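Local coordinates for amine oxidase domain-containing protein (Pyrococcus furiosus, PDB 3NRN) that binds adenosine monophosphate in a Rossmann-type domain and is probably a flavin-dependent oxidoreductase of the amine oxidase family, at residues Ile26-Ile35 with Gly204-Val212; Val234-Val245 with Trp369-Gly380. All coordinates share one frame; numbering follows the deposited sequence.

Contact 1: Ile26-Ile35 with Gly204-Val212; sequences IIVLEKSAMI and GKILTRKEV. With AMP (adenosine monophosphate), chain B.
Leu29 lies alongside Leu207, both side chains pointing the same way, with CD2 of Leu29 3.9 Å from CD1 of Leu207. Its other methyl, CD1, meets CG2 of Val212 where the two side chains cross at about a right angle. The strands that carry these leucines, 26-29 and 205-207, run parallel, 15° apart, as one outer pair, at the 205-207 edge of the Rossmann-type parallel sheet, and the ladder between them is regular: Val28 N gives a nearly straight bond to Lys205 O, and Leu207 N one to Val28 O. On the sheet face that carries Val28 and Ile206, CG2 of Ile35 touches CG2 of Ile206 at 3.8 Å, and helix 188-200 packs against both isoleucines.

Past the strands the two segments stay in contact through their turns. Lys210 N reaches Glu30 O from above the carbonyl plane, Arg209 N binds Ser32 O, and CB of Ala33 sits over one face of the Arg209 guanidinium. The aliphatic chains of Lys31 and Glu211 run side by side.

Glu30 binds the ribose, OE1 accepting from AMP O3' at 2.8 Å and OE2 from AMP O2' at 2.7 Å, a classical feature of Rossmann-type nucleotide sites. With CG anti to the backbone N (chi1 170°) and a bend at chi2, the carboxylate turns to the sugar, while Ser32 N and OG grip OE2 from opposite faces of its plane and Ala8 N holds OE1. At the adenine, Val212 N binds AMP N1 at 3.1 Å and Val212 O takes AMP N6. Carboxylate for ribose and backbone for base are consistent with a site suited to an adenosine group, such as that of a flavin dinucleotide.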
# COMPACT_ATOMS: atom_id res chain seq x y z
N ILE A 26 19.21 -10.34 12.89
CA ILE A 26 18.33 -9.19 12.72
C ILE A 26 17.89 -8.50 14.01
O ILE A 26 17.51 -9.15 14.99
CB ILE A 26 17.04 -9.60 11.96
CG1 ILE A 26 17.39 -10.07 10.55
CG2 ILE A 26 16.04 -8.45 11.95
CD1 ILE A 26 17.93 -9.00 9.66
N ILE A 27 17.93 -7.17 14.00
CA ILE A 27 17.47 -6.38 15.13
C ILE A 27 16.56 -5.27 14.61
O ILE A 27 17.01 -4.36 13.90
CB ILE A 27 18.65 -5.74 15.91
CG1 ILE A 27 19.53 -6.84 16.51
CG2 ILE A 27 18.11 -4.86 17.03
CD1 ILE A 27 20.71 -6.32 17.32
N VAL A 28 15.28 -5.35 14.95
CA VAL A 28 14.32 -4.34 14.52
C VAL A 28 14.18 -3.31 15.65
O VAL A 28 14.00 -3.68 16.81
CB VAL A 28 12.95 -4.97 14.22
CG1 VAL A 28 11.99 -3.91 13.68
CG2 VAL A 28 13.13 -6.11 13.21
N LEU A 29 14.28 -2.04 15.29
CA LEU A 29 14.15 -0.96 16.26
C LEU A 29 12.87 -0.18 15.94
O LEU A 29 12.73 0.38 14.86
CB LEU A 29 15.38 -0.04 16.19
CG LEU A 29 16.71 -0.74 16.50
CD1 LEU A 29 17.86 0.25 16.39
CD2 LEU A 29 16.67 -1.34 17.91
N GLU A 30 11.94 -0.18 16.88
CA GLU A 30 10.67 0.49 16.71
C GLU A 30 10.50 1.62 17.72
O GLU A 30 10.66 1.42 18.92
CB GLU A 30 9.54 -0.54 16.87
CG GLU A 30 8.13 0.03 16.94
CD GLU A 30 7.80 0.97 15.81
OE1 GLU A 30 8.19 0.71 14.65
OE2 GLU A 30 7.13 1.99 16.07
N LYS A 31 10.18 2.80 17.21
CA LYS A 31 10.01 3.98 18.04
C LYS A 31 8.81 3.91 18.99
O LYS A 31 8.94 4.25 20.16
CB LYS A 31 9.88 5.21 17.15
CG LYS A 31 9.61 6.51 17.85
CD LYS A 31 9.38 7.61 16.81
CE LYS A 31 9.01 8.93 17.45
NZ LYS A 31 8.84 10.00 16.43
N SER A 32 7.66 3.49 18.48
CA SER A 32 6.46 3.40 19.30
C SER A 32 6.49 2.14 20.18
O SER A 32 7.47 1.39 20.19
CB SER A 32 5.21 3.40 18.42
OG SER A 32 5.00 2.13 17.84
N ALA A 33 5.40 1.92 20.91
CA ALA A 33 5.31 0.76 21.80
C ALA A 33 4.73 -0.46 21.10
O ALA A 33 4.69 -1.54 21.68
CB ALA A 33 4.47 1.12 23.02
N MSE A 34 4.29 -0.27 19.86
CA MSE A 34 3.70 -1.36 19.09
C MSE A 34 4.26 -1.40 17.66
O MSE A 34 4.64 -0.38 17.10
CB MSE A 34 2.17 -1.22 19.03
CG MSE A 34 1.65 -0.37 17.87
SE MSE A 34 -0.17 -0.31 17.78
CE MSE A 34 -0.56 -2.01 17.27
N ILE A 35 4.31 -2.60 17.09
CA ILE A 35 4.82 -2.79 15.73
C ILE A 35 3.67 -2.81 14.73
O ILE A 35 2.51 -2.90 15.12
CB ILE A 35 5.60 -4.11 15.62
CG1 ILE A 35 4.69 -5.30 15.96
CG2 ILE A 35 6.79 -4.09 16.56
CD1 ILE A 35 5.37 -6.66 15.84
N GLY A 204 15.99 -13.49 15.67
CA GLY A 204 15.92 -12.04 15.58
C GLY A 204 15.41 -11.34 16.83
O GLY A 204 14.87 -11.96 17.74
N LYS A 205 15.60 -10.02 16.87
CA LYS A 205 15.12 -9.22 18.00
C LYS A 205 14.24 -8.06 17.54
O LYS A 205 14.47 -7.47 16.49
CB LYS A 205 16.30 -8.67 18.80
CG LYS A 205 17.05 -9.71 19.61
CD LYS A 205 18.17 -9.06 20.40
CE LYS A 205 18.95 -10.08 21.20
NZ LYS A 205 20.07 -9.44 21.95
N ILE A 206 13.22 -7.76 18.34
CA ILE A 206 12.31 -6.65 18.04
C ILE A 206 12.21 -5.80 19.31
O ILE A 206 11.64 -6.22 20.31
CB ILE A 206 10.92 -7.17 17.65
CG1 ILE A 206 11.04 -8.06 16.41
CG2 ILE A 206 9.99 -6.00 17.35
CD1 ILE A 206 9.75 -8.73 16.01
N LEU A 207 12.79 -4.60 19.25
CA LEU A 207 12.80 -3.70 20.39
C LEU A 207 11.94 -2.46 20.21
O LEU A 207 12.23 -1.60 19.38
CB LEU A 207 14.25 -3.30 20.69
CG LEU A 207 15.23 -4.48 20.69
CD1 LEU A 207 16.66 -3.98 20.82
CD2 LEU A 207 14.88 -5.42 21.84
N THR A 208 10.86 -2.38 20.99
CA THR A 208 9.95 -1.25 20.93
C THR A 208 10.45 -0.11 21.83
O THR A 208 11.30 -0.32 22.70
CB THR A 208 8.53 -1.63 21.37
OG1 THR A 208 8.58 -2.30 22.63
CG2 THR A 208 7.88 -2.54 20.33
N ARG A 209 9.92 1.08 21.60
CA ARG A 209 10.32 2.26 22.35
C ARG A 209 11.80 2.56 22.13
O ARG A 209 12.49 3.03 23.03
CB ARG A 209 10.03 2.09 23.84
CG ARG A 209 8.54 2.05 24.17
CD ARG A 209 8.29 2.26 25.67
NE ARG A 209 6.87 2.32 26.00
CZ ARG A 209 6.06 1.26 26.04
NH1 ARG A 209 6.53 0.05 25.78
NH2 ARG A 209 4.78 1.42 26.34
N LYS A 210 12.28 2.27 20.93
CA LYS A 210 13.67 2.54 20.56
C LYS A 210 13.63 3.49 19.38
O LYS A 210 13.39 3.08 18.25
CB LYS A 210 14.39 1.25 20.16
CG LYS A 210 14.57 0.26 21.29
CD LYS A 210 15.43 0.85 22.40
CE LYS A 210 15.37 -0.02 23.64
NZ LYS A 210 15.99 0.66 24.81
N GLU A 211 13.83 4.77 19.66
CA GLU A 211 13.80 5.78 18.61
C GLU A 211 15.19 6.01 18.07
O GLU A 211 16.07 6.47 18.79
CB GLU A 211 13.26 7.10 19.17
CG GLU A 211 13.12 8.17 18.11
CD GLU A 211 12.85 9.53 18.72
OE1 GLU A 211 12.19 9.59 19.77
OE2 GLU A 211 13.29 10.55 18.13
N VAL A 212 15.40 5.68 16.80
CA VAL A 212 16.70 5.90 16.19
C VAL A 212 16.90 7.39 15.93
O VAL A 212 16.00 8.06 15.42
CB VAL A 212 16.84 5.12 14.86
CG1 VAL A 212 18.20 5.41 14.22
CG2 VAL A 212 16.69 3.64 15.13
P AMP B . 5.17 2.58 8.26
O1P AMP B . 6.26 2.06 7.35
O2P AMP B . 5.02 4.08 8.07
O3P AMP B . 3.93 1.77 8.25
O5' AMP B . 5.92 2.41 9.66
C5' AMP B . 7.27 2.87 9.79
C4' AMP B . 7.58 2.59 11.26
O4' AMP B . 8.73 3.32 11.70
C3' AMP B . 6.45 2.94 12.22
O3' AMP B . 6.22 1.71 12.94
C2' AMP B . 7.07 4.05 13.09
O2' AMP B . 6.62 4.10 14.46
C1' AMP B . 8.53 3.66 13.04
N9 AMP B . 9.49 4.78 13.18
C8 AMP B . 9.40 6.02 12.65
N7 AMP B . 10.52 6.73 12.94
C5 AMP B . 11.36 5.91 13.59
C6 AMP B . 12.70 6.05 14.18
N6 AMP B . 13.32 7.26 14.07
N1 AMP B . 13.22 4.96 14.78
C2 AMP B . 12.55 3.75 14.82
N3 AMP B . 11.29 3.56 14.35
C4 AMP B . 10.68 4.61 13.75

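Contact 2: Val234-Val245 with Trp369-Gly380; sequences VAISNVGVRETV and WPLNEVLVVGDG. With AMP (adenosine monophosphate), chain B.
Trp369 packs against helix 241-245 at the edge of a Rossmann-type parallel sheet, whose last strand, 374-376, lies beside strand 234-237. The end of its ring meets Thr244, CH2 lying 3.6 Å from Thr244 CG2, and CG1 of Val241 comes in at the ring edge. Pro370 CD lies over one ring face and Val376 CG2 over the opposite one, both toward the rim, while NE1 reaches back to Val374 O at 2.6 Å, fixing how the indole is turned.

At Glu373 the sheet pairing begins, its O accepting Ala235 N. Val374 sets CG2 against Ala235 CB. Leu375 both gives and takes, its N bonding Ala235 O and its O receiving Ser237 N at 2.8 Å, and its side chain packs on helix 388-402. On the face that carries Ala235, Ser237, Val374 and Val376, Val376 CG2 slides past Thr244, 4.1 Å from OG1. That hydroxyl gives its proton to Gly240 O, which also accepts Thr244 N, and receives one from Ser237 OG, so it ties the helix start to the strand. A valine in place of Thr244 would probably leave Ser237 OG without this acceptor and Gly240 O with one donor fewer.

Val377 N closes the ladder on Ser237 O. With chi1 -61°, its CG2 stands between the backbone N and the carbonyl carbon and presses on Ile236 CG2 at 3.6 Å. Gly378 takes backbone angles (phi 109°, psi -164°) at which a CB would be jammed against the preceding carbonyl O. Finally, Gly380 O lies 3.8 Å from CG2 of Val241.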
# COMPACT_ATOMS: atom_id res chain seq x y z
N VAL A 234 24.52 -4.11 7.48
CA VAL A 234 23.52 -3.53 6.60
C VAL A 234 22.40 -2.93 7.46
O VAL A 234 22.04 -3.48 8.50
CB VAL A 234 22.91 -4.59 5.66
CG1 VAL A 234 21.65 -4.05 5.01
CG2 VAL A 234 23.92 -4.97 4.58
N ALA A 235 21.87 -1.80 7.02
CA ALA A 235 20.78 -1.14 7.72
C ALA A 235 19.61 -1.00 6.76
O ALA A 235 19.78 -0.56 5.62
CB ALA A 235 21.23 0.24 8.22
N ILE A 236 18.42 -1.40 7.21
CA ILE A 236 17.22 -1.30 6.38
C ILE A 236 16.29 -0.27 7.01
O ILE A 236 15.76 -0.47 8.11
CB ILE A 236 16.44 -2.64 6.30
CG1 ILE A 236 17.33 -3.73 5.69
CG2 ILE A 236 15.15 -2.45 5.50
CD1 ILE A 236 17.87 -3.40 4.32
N SER A 237 16.09 0.84 6.32
CA SER A 237 15.22 1.89 6.83
C SER A 237 13.79 1.77 6.29
O SER A 237 13.58 1.72 5.08
CB SER A 237 15.78 3.27 6.50
OG SER A 237 14.98 4.29 7.08
N ASN A 238 12.83 1.74 7.19
CA ASN A 238 11.42 1.64 6.81
C ASN A 238 10.74 2.94 7.24
O ASN A 238 9.53 2.97 7.47
CB ASN A 238 10.79 0.43 7.51
CG ASN A 238 9.36 0.16 7.07
OD1 ASN A 238 8.96 0.42 5.92
ND2 ASN A 238 8.58 -0.39 7.97
N VAL A 239 11.52 4.01 7.31
CA VAL A 239 11.02 5.32 7.75
C VAL A 239 10.85 6.41 6.67
O VAL A 239 10.56 7.57 6.98
CB VAL A 239 11.94 5.84 8.91
CG1 VAL A 239 11.47 7.18 9.41
CG2 VAL A 239 11.91 4.83 10.06
N GLY A 240 10.99 6.06 5.40
CA GLY A 240 10.81 7.05 4.35
C GLY A 240 12.10 7.78 4.00
O GLY A 240 12.94 8.03 4.87
N VAL A 241 12.24 8.15 2.73
CA VAL A 241 13.43 8.82 2.21
C VAL A 241 13.87 10.07 2.96
O VAL A 241 15.05 10.20 3.31
CB VAL A 241 13.25 9.19 0.72
CG1 VAL A 241 14.44 10.00 0.24
CG2 VAL A 241 13.12 7.92 -0.11
N ARG A 242 12.94 10.98 3.20
CA ARG A 242 13.25 12.23 3.89
C ARG A 242 13.81 12.03 5.30
O ARG A 242 14.82 12.62 5.65
CB ARG A 242 12.01 13.12 3.95
CG ARG A 242 12.24 14.45 4.64
CD ARG A 242 11.14 15.45 4.33
NE ARG A 242 10.98 15.67 2.90
CZ ARG A 242 10.24 16.64 2.36
NH1 ARG A 242 9.58 17.48 3.14
NH2 ARG A 242 10.16 16.76 1.04
N GLU A 243 13.15 11.20 6.10
CA GLU A 243 13.62 10.96 7.46
C GLU A 243 14.96 10.22 7.46
O GLU A 243 15.84 10.50 8.27
CB GLU A 243 12.58 10.16 8.24
CG GLU A 243 12.89 10.03 9.73
CD GLU A 243 13.02 11.38 10.43
OE1 GLU A 243 12.20 12.29 10.14
OE2 GLU A 243 13.93 11.52 11.27
N THR A 244 15.11 9.26 6.55
CA THR A 244 16.35 8.49 6.47
C THR A 244 17.53 9.39 6.11
O THR A 244 18.63 9.21 6.62
CB THR A 244 16.21 7.35 5.45
OG1 THR A 244 15.11 6.51 5.83
CG2 THR A 244 17.47 6.51 5.42
N VAL A 245 17.30 10.37 5.23
CA VAL A 245 18.34 11.32 4.85
C VAL A 245 18.75 12.09 6.11
O VAL A 245 19.93 12.31 6.39
CB VAL A 245 17.83 12.30 3.76
CG1 VAL A 245 18.74 13.52 3.67
CG2 VAL A 245 17.77 11.60 2.41
N TRP A 369 17.76 6.00 -4.88
CA TRP A 369 18.49 6.00 -3.61
C TRP A 369 19.94 5.72 -3.95
O TRP A 369 20.25 4.74 -4.61
CB TRP A 369 17.93 4.92 -2.68
CG TRP A 369 18.62 4.87 -1.36
CD1 TRP A 369 19.51 3.93 -0.93
CD2 TRP A 369 18.49 5.82 -0.29
NE1 TRP A 369 19.94 4.22 0.34
CE2 TRP A 369 19.33 5.38 0.76
CE3 TRP A 369 17.75 6.99 -0.11
CZ2 TRP A 369 19.44 6.07 1.97
CZ3 TRP A 369 17.87 7.68 1.09
CH2 TRP A 369 18.70 7.22 2.12
N PRO A 370 20.87 6.58 -3.49
CA PRO A 370 22.31 6.47 -3.75
C PRO A 370 23.20 5.55 -2.91
O PRO A 370 24.29 5.19 -3.36
CB PRO A 370 22.77 7.91 -3.66
CG PRO A 370 21.96 8.41 -2.49
CD PRO A 370 20.57 7.82 -2.75
N LEU A 371 22.78 5.17 -1.71
CA LEU A 371 23.63 4.34 -0.85
C LEU A 371 23.39 2.83 -0.97
O LEU A 371 22.33 2.41 -1.42
CB LEU A 371 23.46 4.78 0.61
CG LEU A 371 23.76 6.26 0.82
CD1 LEU A 371 23.53 6.65 2.27
CD2 LEU A 371 25.20 6.54 0.41
N ASN A 372 24.37 2.04 -0.55
CA ASN A 372 24.29 0.59 -0.62
C ASN A 372 24.28 -0.10 0.75
O ASN A 372 23.73 -1.18 0.90
CB ASN A 372 25.46 0.03 -1.44
CG ASN A 372 25.58 0.68 -2.81
OD1 ASN A 372 24.59 0.90 -3.50
ND2 ASN A 372 26.81 0.96 -3.22
N GLU A 373 24.92 0.53 1.74
CA GLU A 373 24.99 -0.03 3.09
C GLU A 373 23.68 0.22 3.83
O GLU A 373 23.36 -0.45 4.81
CB GLU A 373 26.15 0.58 3.88
CG GLU A 373 26.10 2.10 4.04
CD GLU A 373 26.79 2.84 2.90
OE1 GLU A 373 26.39 2.68 1.73
OE2 GLU A 373 27.75 3.60 3.18
N VAL A 374 22.94 1.22 3.35
CA VAL A 374 21.65 1.55 3.93
C VAL A 374 20.68 1.63 2.77
O VAL A 374 20.95 2.32 1.79
CB VAL A 374 21.65 2.93 4.64
CG1 VAL A 374 20.26 3.22 5.20
CG2 VAL A 374 22.68 2.95 5.75
N LEU A 375 19.56 0.92 2.89
CA LEU A 375 18.53 0.93 1.85
C LEU A 375 17.20 1.30 2.46
O LEU A 375 16.98 1.13 3.66
CB LEU A 375 18.41 -0.44 1.18
CG LEU A 375 19.64 -0.99 0.44
CD1 LEU A 375 19.24 -2.27 -0.26
CD2 LEU A 375 20.16 0.04 -0.56
N VAL A 376 16.30 1.80 1.63
CA VAL A 376 14.98 2.22 2.07
C VAL A 376 13.90 1.28 1.55
O VAL A 376 13.91 0.92 0.37
CB VAL A 376 14.68 3.66 1.58
CG1 VAL A 376 13.21 4.04 1.84
CG2 VAL A 376 15.60 4.65 2.26
N VAL A 377 12.98 0.87 2.42
CA VAL A 377 11.86 0.03 1.99
C VAL A 377 10.61 0.63 2.60
O VAL A 377 10.71 1.44 3.53
CB VAL A 377 11.99 -1.46 2.44
CG1 VAL A 377 13.25 -2.08 1.84
CG2 VAL A 377 11.99 -1.57 3.97
N GLY A 378 9.44 0.23 2.10
CA GLY A 378 8.19 0.77 2.59
C GLY A 378 7.58 1.68 1.53
O GLY A 378 7.99 1.64 0.37
N ASP A 379 6.61 2.51 1.92
CA ASP A 379 5.96 3.43 0.99
C ASP A 379 6.94 4.38 0.31
O ASP A 379 6.60 5.03 -0.68
CB ASP A 379 4.90 4.26 1.71
CG ASP A 379 3.49 3.81 1.39
OD1 ASP A 379 3.16 3.72 0.19
OD2 ASP A 379 2.71 3.56 2.33
N GLY A 380 8.15 4.48 0.85
CA GLY A 380 9.14 5.36 0.26
C GLY A 380 9.83 4.72 -0.92
O GLY A 380 10.67 5.34 -1.57
P AMP B . 5.17 2.58 8.26
O1P AMP B . 6.26 2.06 7.35
O2P AMP B . 5.02 4.08 8.07
O3P AMP B . 3.93 1.77 8.25
O5' AMP B . 5.92 2.41 9.66
C5' AMP B . 7.27 2.87 9.79
C4' AMP B . 7.58 2.59 11.26
O4' AMP B . 8.73 3.32 11.70
C3' AMP B . 6.45 2.94 12.22
O3' AMP B . 6.22 1.71 12.94
C2' AMP B . 7.07 4.05 13.09
O2' AMP B . 6.62 4.10 14.46
C1' AMP B . 8.53 3.66 13.04
N9 AMP B . 9.49 4.78 13.18
C8 AMP B . 9.40 6.02 12.65
N7 AMP B . 10.52 6.73 12.94
C5 AMP B . 11.36 5.91 13.59
C6 AMP B . 12.70 6.05 14.18
N6 AMP B . 13.32 7.26 14.07
N1 AMP B . 13.22 4.96 14.78
C2 AMP B . 12.55 3.75 14.82
N3 AMP B . 11.29 3.56 14.35
C4 AMP B . 10.68 4.61 13.75

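Overall arrangement
Contacts 1 and 2 join strands at the two ends of one five-stranded parallel sheet, with strand 2-6 between them bonded to both 25-29 and 234-237. Contact 2 is largely buried, helices 241-248 and 388-402 packing against it, and its chemistry is mostly aliphatic and aromatic, with a small hydroxyl network at the helix start. Contact 1 is partly exposed, and beyond its strands it becomes polar, with charged side chains and turn backbone. Both touch the same AMP, yet differently: contact 1 supplies hydrogen bonds to ribose and adenine, whereas contact 2 approaches through Asn238 and Val239. Their centres lie about 16 Å apart, and they do not touch.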